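Local coordinates for protein L-ribulose 3-epimerase (PDB 3VYL) that binds manganese and probably epimerises ketoses at carbon 3, interconverting L-ribulose and L-xylulose most efficiently, at residues I63-P68 / V85-Q90; G141-L146 / S172-L177; R120-R125 / E153-N158. One frame throughout, in Å; residues are numbered along the deposited sequence.

Interaction 1 of 3, residues I63-P68 / V85-Q90; sequences ISIGLP and VEILNQ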
ATOM      1  N   ILE A  63     -12.644   3.377  30.804  1.00 34.45           N
ATOM      2  CA  ILE A  63     -13.234   2.070  31.005  1.00 34.72           C
ATOM      3  C   ILE A  63     -14.013   1.630  29.756  1.00 36.08           C
ATOM      4  O   ILE A  63     -14.842   2.382  29.213  1.00 35.78           O
ATOM      5  CB  ILE A  63     -14.141   2.014  32.259  1.00 34.34           C
ATOM      6  CG1 ILE A  63     -13.453   2.633  33.485  1.00 33.30           C
ATOM      7  CG2 ILE A  63     -14.589   0.580  32.537  1.00 34.48           C
ATOM      8  CD1 ILE A  63     -12.318   1.823  34.086  1.00 32.35           C
ATOM      9  N   SER A  64     -13.729   0.410  29.307  1.00 35.56           N
ATOM     10  CA  SER A  64     -14.439  -0.192  28.196  1.00 34.49           C
ATOM     11  C   SER A  64     -15.038  -1.489  28.667  1.00 35.15           C
ATOM     12  O   SER A  64     -14.410  -2.222  29.426  1.00 36.28           O
ATOM     13  CB  SER A  64     -13.477  -0.485  27.051  1.00 34.50           C
ATOM     14  OG  SER A  64     -12.557  -1.503  27.418  1.00 33.61           O
ATOM     15  N   ILE A  65     -16.247  -1.780  28.204  1.00 34.73           N
ATOM     16  CA  ILE A  65     -16.881  -3.069  28.460  1.00 33.16           C
ATOM     17  C   ILE A  65     -17.555  -3.545  27.177  1.00 34.28           C
ATOM     18  O   ILE A  65     -17.618  -2.808  26.181  1.00 33.38           O
ATOM     19  CB  ILE A  65     -17.946  -2.982  29.582  1.00 33.20           C
ATOM     20  CG1 ILE A  65     -19.097  -2.059  29.171  1.00 32.58           C
ATOM     21  CG2 ILE A  65     -17.329  -2.515  30.892  1.00 32.72           C
ATOM     22  CD1 ILE A  65     -20.368  -2.281  29.957  1.00 34.25           C
ATOM     23  N   GLY A  66     -18.053  -4.781  27.209  1.00 34.14           N
ATOM     24  CA  GLY A  66     -18.929  -5.299  26.169  1.00 33.46           C
ATOM     25  C   GLY A  66     -20.145  -5.859  26.864  1.00 34.15           C
ATOM     26  O   GLY A  66     -20.011  -6.761  27.682  1.00 38.13           O
ATOM     27  N   LEU A  67     -21.327  -5.326  26.570  1.00 33.30           N
ATOM     28  CA  LEU A  67     -22.544  -5.780  27.237  1.00 34.63           C
ATOM     29  C   LEU A  67     -22.693  -7.293  27.108  1.00 35.88           C
ATOM     30  O   LEU A  67     -22.364  -7.850  26.059  1.00 34.32           O
ATOM     31  CB  LEU A  67     -23.795  -5.068  26.686  1.00 34.54           C
ATOM     32  CG  LEU A  67     -24.067  -3.607  27.092  1.00 33.29           C
ATOM     33  CD1 LEU A  67     -25.237  -3.024  26.324  1.00 30.68           C
ATOM     34  CD2 LEU A  67     -24.303  -3.478  28.592  1.00 34.37           C
ATOM     35  N   PRO A  68     -23.152  -7.966  28.189  1.00 38.68           N
ATOM     36  CA  PRO A  68     -23.431  -9.412  28.127  1.00 39.48           C
ATOM     37  C   PRO A  68     -24.739  -9.688  27.414  1.00 38.89           C
ATOM     38  O   PRO A  68     -25.583  -8.809  27.343  1.00 39.08           O
ATOM     39  CB  PRO A  68     -23.533  -9.818  29.601  1.00 38.34           C
ATOM     40  CG  PRO A  68     -23.943  -8.573  30.302  1.00 38.26           C
ATOM     41  CD  PRO A  68     -23.291  -7.441  29.562  1.00 38.11           C
ATOM     42  N   VAL A  85     -28.990  -1.345  31.083  1.00 45.35           N
ATOM     43  CA  VAL A  85     -28.954   0.000  31.661  1.00 43.73           C
ATOM     44  C   VAL A  85     -28.265   0.001  33.029  1.00 44.49           C
ATOM     45  O   VAL A  85     -27.447   0.879  33.309  1.00 46.12           O
ATOM     46  CB  VAL A  85     -30.361   0.634  31.742  1.00 42.17           C
ATOM     47  CG1 VAL A  85     -30.309   1.993  32.409  1.00 41.33           C
ATOM     48  CG2 VAL A  85     -30.971   0.762  30.356  1.00 42.56           C
ATOM     49  N   GLU A  86     -28.563  -0.987  33.869  1.00 45.14           N
ATOM     50  CA  GLU A  86     -27.942  -1.032  35.197  1.00 46.05           C
ATOM     51  C   GLU A  86     -26.437  -1.317  35.147  1.00 45.27           C
ATOM     52  O   GLU A  86     -25.685  -0.811  35.990  1.00 47.55           O
ATOM     53  CB  GLU A  86     -28.677  -2.003  36.143  1.00 49.59           C
ATOM     54  CG  GLU A  86     -28.186  -2.005  37.603  1.00 51.62           C
ATOM     55  CD  GLU A  86     -28.262  -0.641  38.306  1.00 54.27           C
ATOM     56  OE1 GLU A  86     -29.072   0.234  37.901  1.00 52.38           O
ATOM     57  OE2 GLU A  86     -27.508  -0.450  39.291  1.00 52.77           O
ATOM     58  N   ILE A  87     -25.999  -2.113  34.170  1.00 43.43           N
ATOM     59  CA  ILE A  87     -24.562  -2.334  33.965  1.00 43.21           C
ATOM     60  C   ILE A  87     -23.906  -1.036  33.478  1.00 45.07           C
ATOM     61  O   ILE A  87     -22.819  -0.668  33.940  1.00 43.39           O
ATOM     62  CB  ILE A  87     -24.265  -3.499  32.994  1.00 43.05           C
ATOM     63  CG1 ILE A  87     -24.572  -4.842  33.670  1.00 42.24           C
ATOM     64  CG2 ILE A  87     -22.801  -3.471  32.549  1.00 42.13           C
ATOM     65  CD1 ILE A  87     -24.887  -5.965  32.708  1.00 39.84           C
ATOM     66  N   LEU A  88     -24.586  -0.348  32.560  1.00 45.18           N
ATOM     67  CA  LEU A  88     -24.132   0.945  32.052  1.00 46.00           C
ATOM     68  C   LEU A  88     -23.954   1.983  33.165  1.00 46.83           C
ATOM     69  O   LEU A  88     -22.879   2.597  33.284  1.00 44.86           O
ATOM     70  CB  LEU A  88     -25.098   1.454  30.979  1.00 46.04           C
ATOM     71  CG  LEU A  88     -24.762   1.309  29.489  1.00 45.39           C
ATOM     72  CD1 LEU A  88     -23.806   0.167  29.184  1.00 45.47           C
ATOM     73  CD2 LEU A  88     -26.046   1.165  28.689  1.00 44.40           C
ATOM     74  N   ASN A  89     -24.999   2.153  33.982  1.00 48.18           N
ATOM     75  CA  ASN A  89     -24.998   3.114  35.092  1.00 49.30           C
ATOM     76  C   ASN A  89     -23.873   2.851  36.090  1.00 51.61           C
ATOM     77  O   ASN A  89     -23.248   3.788  36.603  1.00 53.34           O
ATOM     78  CB  ASN A  89     -26.346   3.119  35.815  1.00 48.43           C
ATOM     79  CG  ASN A  89     -27.439   3.821  35.027  1.00 51.07           C
ATOM     80  OD1 ASN A  89     -27.203   4.830  34.358  1.00 53.53           O
ATOM     81  ND2 ASN A  89     -28.654   3.298  35.120  1.00 52.01           N
ATOM     82  N   GLN A  90     -23.608   1.573  36.346  1.00 51.04           N
ATOM     83  CA  GLN A  90     -22.558   1.188  37.276  1.00 51.75           C
ATOM     84  C   GLN A  90     -21.181   1.511  36.699  1.00 49.04           C
ATOM     85  O   GLN A  90     -20.326   2.063  37.387  1.00 51.89           O
ATOM     86  CB  GLN A  90     -22.687  -0.294  37.619  1.00 56.04           C
ATOM     87  CG  GLN A  90     -22.154  -0.664  38.996  1.00 61.19           C
ATOM     88  CD  GLN A  90     -22.486  -2.097  39.386  1.00 64.59           C
ATOM     89  OE1 GLN A  90     -23.429  -2.699  38.858  1.00 66.79           O
ATOM     90  NE2 GLN A  90     -21.711  -2.652  40.316  1.00 64.35           N
TER

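Interaction 2 of 3, residues G141-L146 / S172-L177; sequences GVTLNL and SDNIFL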
ATOM      1  N   GLY A 141     -19.772  13.629  34.430  1.00 44.31           N
ATOM      2  CA  GLY A 141     -18.576  14.204  33.796  1.00 42.77           C
ATOM      3  C   GLY A 141     -17.846  13.219  32.896  1.00 42.45           C
ATOM      4  O   GLY A 141     -16.611  13.162  32.901  1.00 41.80           O
ATOM      5  N   VAL A 142     -18.616  12.428  32.143  1.00 41.59           N
ATOM      6  CA  VAL A 142     -18.062  11.391  31.262  1.00 41.00           C
ATOM      7  C   VAL A 142     -18.802  11.269  29.933  1.00 40.46           C
ATOM      8  O   VAL A 142     -20.019  11.430  29.855  1.00 39.32           O
ATOM      9  CB  VAL A 142     -17.969   9.984  31.929  1.00 41.10           C
ATOM     10  CG1 VAL A 142     -17.105  10.011  33.189  1.00 41.27           C
ATOM     11  CG2 VAL A 142     -19.343   9.391  32.196  1.00 39.67           C
ATOM     12  N   THR A 143     -18.047  10.968  28.887  1.00 41.02           N
ATOM     13  CA  THR A 143     -18.611  10.785  27.546  1.00 39.92           C
ATOM     14  C   THR A 143     -18.922   9.310  27.289  1.00 36.92           C
ATOM     15  O   THR A 143     -18.288   8.431  27.873  1.00 37.33           O
ATOM     16  CB  THR A 143     -17.606  11.272  26.497  1.00 41.17           C
ATOM     17  OG1 THR A 143     -16.332  10.654  26.750  1.00 41.88           O
ATOM     18  CG2 THR A 143     -17.448  12.785  26.587  1.00 40.20           C
ATOM     19  N   LEU A 144     -19.913   9.036  26.449  1.00 34.48           N
ATOM     20  CA  LEU A 144     -20.142   7.669  25.967  1.00 33.67           C
ATOM     21  C   LEU A 144     -19.589   7.509  24.541  1.00 34.48           C
ATOM     22  O   LEU A 144     -20.007   8.210  23.608  1.00 33.99           O
ATOM     23  CB  LEU A 144     -21.630   7.289  25.988  1.00 31.70           C
ATOM     24  CG  LEU A 144     -22.518   7.166  27.242  1.00 30.24           C
ATOM     25  CD1 LEU A 144     -23.893   6.643  26.840  1.00 28.23           C
ATOM     26  CD2 LEU A 144     -21.925   6.309  28.356  1.00 28.80           C
ATOM     27  N   ASN A 145     -18.649   6.584  24.376  1.00 34.50           N
ATOM     28  CA  ASN A 145     -18.084   6.296  23.062  1.00 33.62           C
ATOM     29  C   ASN A 145     -18.449   4.897  22.608  1.00 31.66           C
ATOM     30  O   ASN A 145     -17.984   3.904  23.169  1.00 31.10           O
ATOM     31  CB  ASN A 145     -16.572   6.496  23.068  1.00 36.05           C
ATOM     32  CG  ASN A 145     -16.161   7.727  23.842  1.00 37.81           C
ATOM     33  OD1 ASN A 145     -16.194   7.728  25.075  1.00 40.04           O
ATOM     34  ND2 ASN A 145     -15.790   8.790  23.126  1.00 36.86           N
ATOM     35  N   LEU A 146     -19.298   4.846  21.588  1.00 30.29           N
ATOM     36  CA  LEU A 146     -19.840   3.613  21.044  1.00 29.16           C
ATOM     37  C   LEU A 146     -18.823   2.862  20.188  1.00 29.76           C
ATOM     38  O   LEU A 146     -18.461   3.358  19.115  1.00 30.48           O
ATOM     39  CB  LEU A 146     -21.054   3.963  20.194  1.00 28.27           C
ATOM     40  CG  LEU A 146     -22.450   3.888  20.808  1.00 28.63           C
ATOM     41  CD1 LEU A 146     -22.533   4.426  22.231  1.00 28.37           C
ATOM     42  CD2 LEU A 146     -23.436   4.584  19.890  1.00 28.07           C
ATOM     43  N   SER A 172     -28.492  12.770  21.048  1.00 42.02           N
ATOM     44  CA  SER A 172     -27.572  13.197  22.087  1.00 41.13           C
ATOM     45  C   SER A 172     -26.335  13.927  21.571  1.00 41.95           C
ATOM     46  O   SER A 172     -25.943  13.789  20.410  1.00 41.14           O
ATOM     47  CB  SER A 172     -27.145  12.018  22.951  1.00 39.62           C
ATOM     48  OG  SER A 172     -26.146  12.433  23.870  1.00 39.45           O
ATOM     49  N   ASP A 173     -25.731  14.705  22.464  1.00 43.62           N
ATOM     50  CA  ASP A 173     -24.435  15.321  22.233  1.00 45.02           C
ATOM     51  C   ASP A 173     -23.398  14.847  23.266  1.00 43.82           C
ATOM     52  O   ASP A 173     -22.387  15.519  23.497  1.00 42.74           O
ATOM     53  CB  ASP A 173     -24.554  16.848  22.241  1.00 49.98           C
ATOM     54  CG  ASP A 173     -25.186  17.390  23.524  1.00 55.24           C
ATOM     55  OD1 ASP A 173     -26.129  18.207  23.408  1.00 56.94           O
ATOM     56  OD2 ASP A 173     -24.748  17.007  24.639  1.00 56.54           O
ATOM     57  N   ASN A 174     -23.666  13.704  23.900  1.00 40.54           N
ATOM     58  CA  ASN A 174     -22.665  13.059  24.746  1.00 37.95           C
ATOM     59  C   ASN A 174     -22.367  11.626  24.283  1.00 36.96           C
ATOM     60  O   ASN A 174     -21.753  10.824  24.995  1.00 35.78           O
ATOM     61  CB  ASN A 174     -23.056  13.112  26.225  1.00 37.36           C
ATOM     62  CG  ASN A 174     -21.861  12.919  27.144  1.00 38.20           C
ATOM     63  OD1 ASN A 174     -20.745  13.323  26.813  1.00 39.88           O
ATOM     64  ND2 ASN A 174     -22.083  12.283  28.291  1.00 36.79           N
ATOM     65  N   ILE A 175     -22.807  11.313  23.072  1.00 36.81           N
ATOM     66  CA  ILE A 175     -22.492  10.030  22.469  1.00 38.26           C
ATOM     67  C   ILE A 175     -21.577  10.215  21.252  1.00 38.94           C
ATOM     68  O   ILE A 175     -21.954  10.834  20.253  1.00 38.20           O
ATOM     69  CB  ILE A 175     -23.764   9.224  22.127  1.00 37.51           C
ATOM     70  CG1 ILE A 175     -24.539   8.897  23.406  1.00 36.55           C
ATOM     71  CG2 ILE A 175     -23.399   7.938  21.396  1.00 36.96           C
ATOM     72  CD1 ILE A 175     -25.939   8.377  23.170  1.00 38.72           C
ATOM     73  N   PHE A 176     -20.366   9.680  21.366  1.00 39.39           N
ATOM     74  CA  PHE A 176     -19.382   9.735  20.291  1.00 39.98           C
ATOM     75  C   PHE A 176     -19.033   8.341  19.757  1.00 38.49           C
ATOM     76  O   PHE A 176     -19.589   7.336  20.208  1.00 38.81           O
ATOM     77  CB  PHE A 176     -18.128  10.473  20.765  1.00 41.52           C
ATOM     78  CG  PHE A 176     -18.395  11.872  21.234  1.00 46.71           C
ATOM     79  CD1 PHE A 176     -18.690  12.887  20.321  1.00 47.23           C
ATOM     80  CD2 PHE A 176     -18.360  12.184  22.595  1.00 49.03           C
ATOM     81  CE1 PHE A 176     -18.939  14.180  20.756  1.00 46.76           C
ATOM     82  CE2 PHE A 176     -18.612  13.480  23.031  1.00 47.76           C
ATOM     83  CZ  PHE A 176     -18.901  14.475  22.112  1.00 45.97           C
ATOM     84  N   LEU A 177     -18.124   8.296  18.785  1.00 36.89           N
ATOM     85  CA  LEU A 177     -17.671   7.038  18.193  1.00 34.55           C
ATOM     86  C   LEU A 177     -16.369   6.540  18.789  1.00 32.62           C
ATOM     87  O   LEU A 177     -15.444   7.319  19.067  1.00 31.88           O
ATOM     88  CB  LEU A 177     -17.506   7.151  16.678  1.00 33.16           C
ATOM     89  CG  LEU A 177     -18.744   7.305  15.810  1.00 33.13           C
ATOM     90  CD1 LEU A 177     -18.287   7.531  14.379  1.00 32.21           C
ATOM     91  CD2 LEU A 177     -19.661   6.094  15.922  1.00 32.40           C
TER

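Interaction 3 of 3, residues R120-R125 / E153-N158; sequences RDQWNR and ESNLLN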
ATOM      1  N   ARG A 120     -35.020  -2.961  12.932  1.00 43.05           N
ATOM      2  CA  ARG A 120     -35.128  -1.526  13.201  1.00 44.02           C
ATOM      3  C   ARG A 120     -35.552  -1.237  14.641  1.00 43.73           C
ATOM      4  O   ARG A 120     -35.085  -0.274  15.260  1.00 42.46           O
ATOM      5  CB  ARG A 120     -36.078  -0.850  12.211  1.00 48.68           C
ATOM      6  CG  ARG A 120     -36.244   0.644  12.460  1.00 52.96           C
ATOM      7  CD  ARG A 120     -36.603   1.382  11.183  1.00 59.86           C
ATOM      8  NE  ARG A 120     -35.419   1.819  10.441  1.00 59.63           N
ATOM      9  CZ  ARG A 120     -35.364   1.895   9.117  1.00 62.62           C
ATOM     10  NH1 ARG A 120     -34.251   2.303   8.515  1.00 63.76           N
ATOM     11  NH2 ARG A 120     -36.419   1.539   8.389  1.00 64.72           N
ATOM     12  N   ASP A 121     -36.438  -2.073  15.173  1.00 44.07           N
ATOM     13  CA  ASP A 121     -36.872  -1.929  16.558  1.00 42.15           C
ATOM     14  C   ASP A 121     -35.704  -2.107  17.513  1.00 41.44           C
ATOM     15  O   ASP A 121     -35.613  -1.398  18.520  1.00 42.26           O
ATOM     16  CB  ASP A 121     -37.995  -2.908  16.894  1.00 42.52           C
ATOM     17  CG  ASP A 121     -39.243  -2.668  16.069  1.00 43.60           C
ATOM     18  OD1 ASP A 121     -39.409  -1.543  15.525  1.00 39.25           O
ATOM     19  OD2 ASP A 121     -40.059  -3.620  15.976  1.00 44.49           O
ATOM     20  N   GLN A 122     -34.812  -3.047  17.192  1.00 39.63           N
ATOM     21  CA  GLN A 122     -33.577  -3.231  17.962  1.00 38.60           C
ATOM     22  C   GLN A 122     -32.776  -1.931  17.940  1.00 38.83           C
ATOM     23  O   GLN A 122     -32.353  -1.436  18.989  1.00 38.12           O
ATOM     24  CB  GLN A 122     -32.749  -4.383  17.381  1.00 36.95           C
ATOM     25  CG  GLN A 122     -31.461  -4.711  18.130  1.00 33.20           C
ATOM     26  CD  GLN A 122     -30.465  -5.459  17.266  1.00 31.53           C
ATOM     27  OE1 GLN A 122     -30.747  -5.777  16.111  1.00 30.76           O
ATOM     28  NE2 GLN A 122     -29.287  -5.727  17.814  1.00 30.16           N
ATOM     29  N   TRP A 123     -32.601  -1.384  16.736  1.00 39.65           N
ATOM     30  CA  TRP A 123     -31.945  -0.093  16.522  1.00 41.85           C
ATOM     31  C   TRP A 123     -32.534   0.995  17.389  1.00 41.36           C
ATOM     32  O   TRP A 123     -31.826   1.600  18.202  1.00 38.47           O
ATOM     33  CB  TRP A 123     -32.034   0.290  15.042  1.00 44.34           C
ATOM     34  CG  TRP A 123     -31.234   1.507  14.648  1.00 45.30           C
ATOM     35  CD1 TRP A 123     -31.571   2.843  14.835  1.00 46.14           C
ATOM     36  CD2 TRP A 123     -29.936   1.537  13.960  1.00 45.99           C
ATOM     37  NE1 TRP A 123     -30.601   3.669  14.335  1.00 46.83           N
ATOM     38  CE2 TRP A 123     -29.590   2.951  13.799  1.00 47.07           C
ATOM     39  CE3 TRP A 123     -29.055   0.568  13.487  1.00 46.54           C
ATOM     40  CZ2 TRP A 123     -28.416   3.354  13.176  1.00 47.29           C
ATOM     41  CZ3 TRP A 123     -27.871   0.987  12.867  1.00 45.21           C
ATOM     42  CH2 TRP A 123     -27.561   2.347  12.721  1.00 46.67           C
ATOM     43  N   ASN A 124     -33.841   1.235  17.234  1.00 41.43           N
ATOM     44  CA  ASN A 124     -34.535   2.303  17.967  1.00 39.71           C
ATOM     45  C   ASN A 124     -34.466   2.147  19.501  1.00 39.83           C
ATOM     46  O   ASN A 124     -34.234   3.130  20.213  1.00 39.84           O
ATOM     47  CB  ASN A 124     -35.987   2.470  17.474  1.00 38.11           C
ATOM     48  CG  ASN A 124     -36.086   2.791  15.975  1.00 37.09           C
ATOM     49  OD1 ASN A 124     -35.229   3.477  15.393  1.00 35.31           O
ATOM     50  ND2 ASN A 124     -37.144   2.290  15.345  1.00 34.37           N
ATOM     51  N   ARG A 125     -34.643   0.918  19.994  1.00 38.44           N
ATOM     52  CA  ARG A 125     -34.551   0.631  21.433  1.00 38.38           C
ATOM     53  C   ARG A 125     -33.207   1.068  22.005  1.00 38.40           C
ATOM     54  O   ARG A 125     -33.149   1.812  22.994  1.00 36.94           O
ATOM     55  CB  ARG A 125     -34.762  -0.862  21.725  1.00 39.09           C
ATOM     56  CG  ARG A 125     -36.193  -1.359  21.615  1.00 40.78           C
ATOM     57  CD  ARG A 125     -36.356  -2.740  22.249  1.00 41.59           C
ATOM     58  NE  ARG A 125     -35.844  -3.828  21.409  1.00 41.25           N
ATOM     59  CZ  ARG A 125     -36.531  -4.445  20.449  1.00 38.62           C
ATOM     60  NH1 ARG A 125     -37.770  -4.091  20.172  1.00 37.67           N
ATOM     61  NH2 ARG A 125     -35.966  -5.416  19.751  1.00 38.57           N
ATOM     62  N   GLU A 153     -18.877  -9.820  16.295  1.00 26.24           N
ATOM     63  CA  GLU A 153     -18.956  -9.365  17.652  1.00 26.40           C
ATOM     64  C   GLU A 153     -20.198  -8.541  18.031  1.00 27.88           C
ATOM     65  O   GLU A 153     -20.510  -8.400  19.173  1.00 28.04           O
ATOM     66  CB  GLU A 153     -17.663  -8.687  18.006  1.00 26.17           C
ATOM     67  CG  GLU A 153     -16.461  -9.556  17.726  1.00 27.17           C
ATOM     68  CD  GLU A 153     -15.256  -9.155  18.498  1.00 27.60           C
ATOM     69  OE1 GLU A 153     -15.416  -8.580  19.532  1.00 26.71           O
ATOM     70  OE2 GLU A 153     -14.142  -9.383  18.085  1.00 28.87           O
ATOM     71  N   SER A 154     -20.890  -8.009  17.053  1.00 27.58           N
ATOM     72  CA  SER A 154     -22.169  -7.409  17.252  1.00 28.18           C
ATOM     73  C   SER A 154     -22.891  -7.463  15.946  1.00 29.41           C
ATOM     74  O   SER A 154     -22.284  -7.585  14.929  1.00 30.01           O
ATOM     75  CB  SER A 154     -22.037  -5.963  17.660  1.00 28.03           C
ATOM     76  OG  SER A 154     -23.289  -5.389  17.897  1.00 29.21           O
ATOM     77  N   ASN A 155     -24.199  -7.360  15.964  1.00 29.52           N
ATOM     78  CA  ASN A 155     -24.902  -7.318  14.723  1.00 29.69           C
ATOM     79  C   ASN A 155     -25.453  -5.983  14.375  1.00 30.01           C
ATOM     80  O   ASN A 155     -26.151  -5.845  13.428  1.00 31.60           O
ATOM     81  CB  ASN A 155     -25.964  -8.393  14.651  1.00 29.80           C
ATOM     82  CG  ASN A 155     -27.091  -8.158  15.579  1.00 29.79           C
ATOM     83  OD1 ASN A 155     -27.002  -7.388  16.473  1.00 29.33           O
ATOM     84  ND2 ASN A 155     -28.146  -8.843  15.371  1.00 30.39           N
ATOM     85  N   LEU A 156     -25.125  -4.979  15.148  1.00 29.47           N
ATOM     86  CA  LEU A 156     -25.734  -3.706  14.937  1.00 30.35           C
ATOM     87  C   LEU A 156     -24.836  -2.665  14.338  1.00 29.27           C
ATOM     88  O   LEU A 156     -25.048  -2.253  13.251  1.00 28.38           O
ATOM     89  CB  LEU A 156     -26.305  -3.192  16.250  1.00 31.33           C
ATOM     90  CG  LEU A 156     -27.425  -2.172  16.299  1.00 31.37           C
ATOM     91  CD1 LEU A 156     -28.636  -2.667  15.585  1.00 29.80           C
ATOM     92  CD2 LEU A 156     -27.767  -1.915  17.735  1.00 32.55           C
ATOM     93  N   LEU A 157     -23.837  -2.233  15.063  1.00 28.50           N
ATOM     94  CA  LEU A 157     -22.960  -1.217  14.542  1.00 27.99           C
ATOM     95  C   LEU A 157     -21.626  -1.744  14.146  1.00 27.65           C
ATOM     96  O   LEU A 157     -20.769  -1.902  14.960  1.00 26.58           O
ATOM     97  CB  LEU A 157     -22.763  -0.136  15.576  1.00 26.84           C
ATOM     98  CG  LEU A 157     -23.946   0.415  16.320  1.00 26.03           C
ATOM     99  CD1 LEU A 157     -23.460   1.417  17.299  1.00 25.46           C
ATOM    100  CD2 LEU A 157     -24.920   1.072  15.402  1.00 25.14           C
ATOM    101  N   ASN A 158     -21.460  -1.943  12.859  1.00 28.36           N
ATOM    102  CA  ASN A 158     -20.267  -2.537  12.313  1.00 28.66           C
ATOM    103  C   ASN A 158     -19.535  -1.544  11.492  1.00 29.37           C
ATOM    104  O   ASN A 158     -18.462  -1.772  11.094  1.00 29.96           O
ATOM    105  CB  ASN A 158     -20.591  -3.760  11.440  1.00 27.70           C
ATOM    106  CG  ASN A 158     -21.333  -4.837  12.173  1.00 27.66           C
ATOM    107  OD1 ASN A 158     -21.012  -5.179  13.278  1.00 27.49           O
ATOM    108  ND2 ASN A 158     -22.326  -5.356  11.557  1.00 26.50           N
TER

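Interaction 1 of 3, residues I63-P68 / V85-Q90
Ile65 holds CG1 between its backbone N and carbonyl carbon (chi1 63°), and with chi2 at 160° extending the chain, CD1 comes to rest against Ile87 CG2. On the helix, Ile87 sets CG2 anti to its backbone N, while CG1 lies beside that N (chi1 -73°). Its two branches therefore serve different partners. The contact belongs to a beta-alpha-beta unit of the TIM barrel. Helix 78-98 packs against the outer side of strand 60-66.

No hydrogen bond crosses between the two segments. The contact is made by aliphatic groups alone. Ile65 CD1 meets Ile87 CG2 at 3.7 Å, the two side chains crossing at a slant. Ile65 CD1 also comes within 4.3 Å of Leu88 CD1. Leu67 adds its CD2, which lies 3.7 Å from Leu88 CD1. Those two leucines cross at about a right angle. The same Leu67 methyl is 4.2 Å from Ile87 CG2, so it touches both helix residues.

Ile73 in the connecting loop packs on both Leu67 and Leu88. Leu130 and Val133 of helix 120-139 also pack on Leu88. The side chain of Ile65 is about 11 Å from the manganese ion.

Past the strand, the Pro68 ring meets the end of Ile87. Ile87 CD1 sits 3.7 Å from Pro68 CG and 3.8 Å from Pro68 CD.

Interaction 2 of 3, residues G141-L146 / S172-L177
Leu144 and Ile175 pair as parallel neighbours in the eight-stranded TIM barrel. Asn145 pairs with Phe176 and Leu146 with Leu177 in the same register. The backbone bonds alternate: Leu144 N gives to Asn174 O (2.9 Å), Phe176 N to Leu144 O (2.7 Å), and Leu146 N to Phe176 O (2.9 Å). The short strand axes make an angle of 40°.

Both faces of the paired strands are closely packed. On one lie Leu144, Ile175, Leu146 and Leu177, all buried. Leu144 and Ile175 run alongside each other in the same direction. Ile175 CG2, set anti to its backbone N, reaches Leu146 CD2 at 3.7 Å. Helix 160-170 covers this face, with Phe166 on Leu146 and Ile167 on Ile175.

On the other face, Asn145 ND2 lies 3.7 Å from Phe176 CB. Thr143 CG2 lies at the Phe176 ring edge, 3.8 Å from Phe176 CE2. Thr143 OG1 bonds to the backbone O of Arg101, just before strand 102-104. The loose side is at the start of both segments, where Gly141 and Asp173 are exposed to solvent. Gly141 ends a helix there in a Schellman motif.

Where the regular pairing begins, Asn174 adds a side-chain bond. Its ND2 gives a nearly straight bond to Val142 O (2.7 Å, 166°) and another to Ala134 O. One amide nitrogen thus serves two backbone carbonyls and ties helix 120-139 to strands whose far ends carry the manganese ligands Glu147 and Asp180.

Interaction 3 of 3, residues R120-R125 / E153-N158
Gln122 and Asn155 make the one hydrogen bond that joins these segments. Gln122 NE2 gives to Asn155 OD1 at 3.1 Å, and the bond is nearly straight (170°). The acceptor lies in the amide plane of Gln122, but the donor is tilted from the carbonyl plane of Asn155. The two amides are turned 45° apart. Gln122 reaches this far because CG is anti to its backbone N (chi1 -178°) and the chain stays extended.

The packing contacts centre on Leu156. Its CD1 lies 3.7 Å from Gln122 CD and 3.9 Å from Trp123 CE3, so one methyl touches both the amide and the indole. Leu157 CD2 comes within 3.9 Å of Trp123 CZ3. The indole is held further by a bond from NE1 to Asp169 and by an edge-to-face meeting with Phe166. Trp259 of a second subunit packs on Asn155, and Lys296 of a third packs on Trp123.

Replacing Gln122 with an alanine would probably leave Asn155 OD1 without this donor and open a gap beside Leu156 CD1.

The first turns of helix 120-139 thus hold the loop after strand 143-147 by one hydrogen bond between side-chain amides and several methyl contacts. The bond is directional and helps set how the two amides face each other. The leucine methyls and the indole add packing that has no such direction.

From the N terminus, interaction 1 comes first. It closes the loop between strand 60-66 and helix 78-98 before the others begin. Interaction 3 opens next, at the start of helix 120-139. Interaction 2 opens at 141-146, interaction 3 closes at 153-158, and interaction 2 closes at 172-177, so these two cross. Leu146 CD2 and Leu157 CD1 pack at 4.1 Å where they meet. Interactions 1 and 2 reach the same barrel sheet, with nearest atoms about 6 Å apart. Together the three join a strand to its helix, a strand to its neighbour, and a helix start to a loop beyond the strand ends.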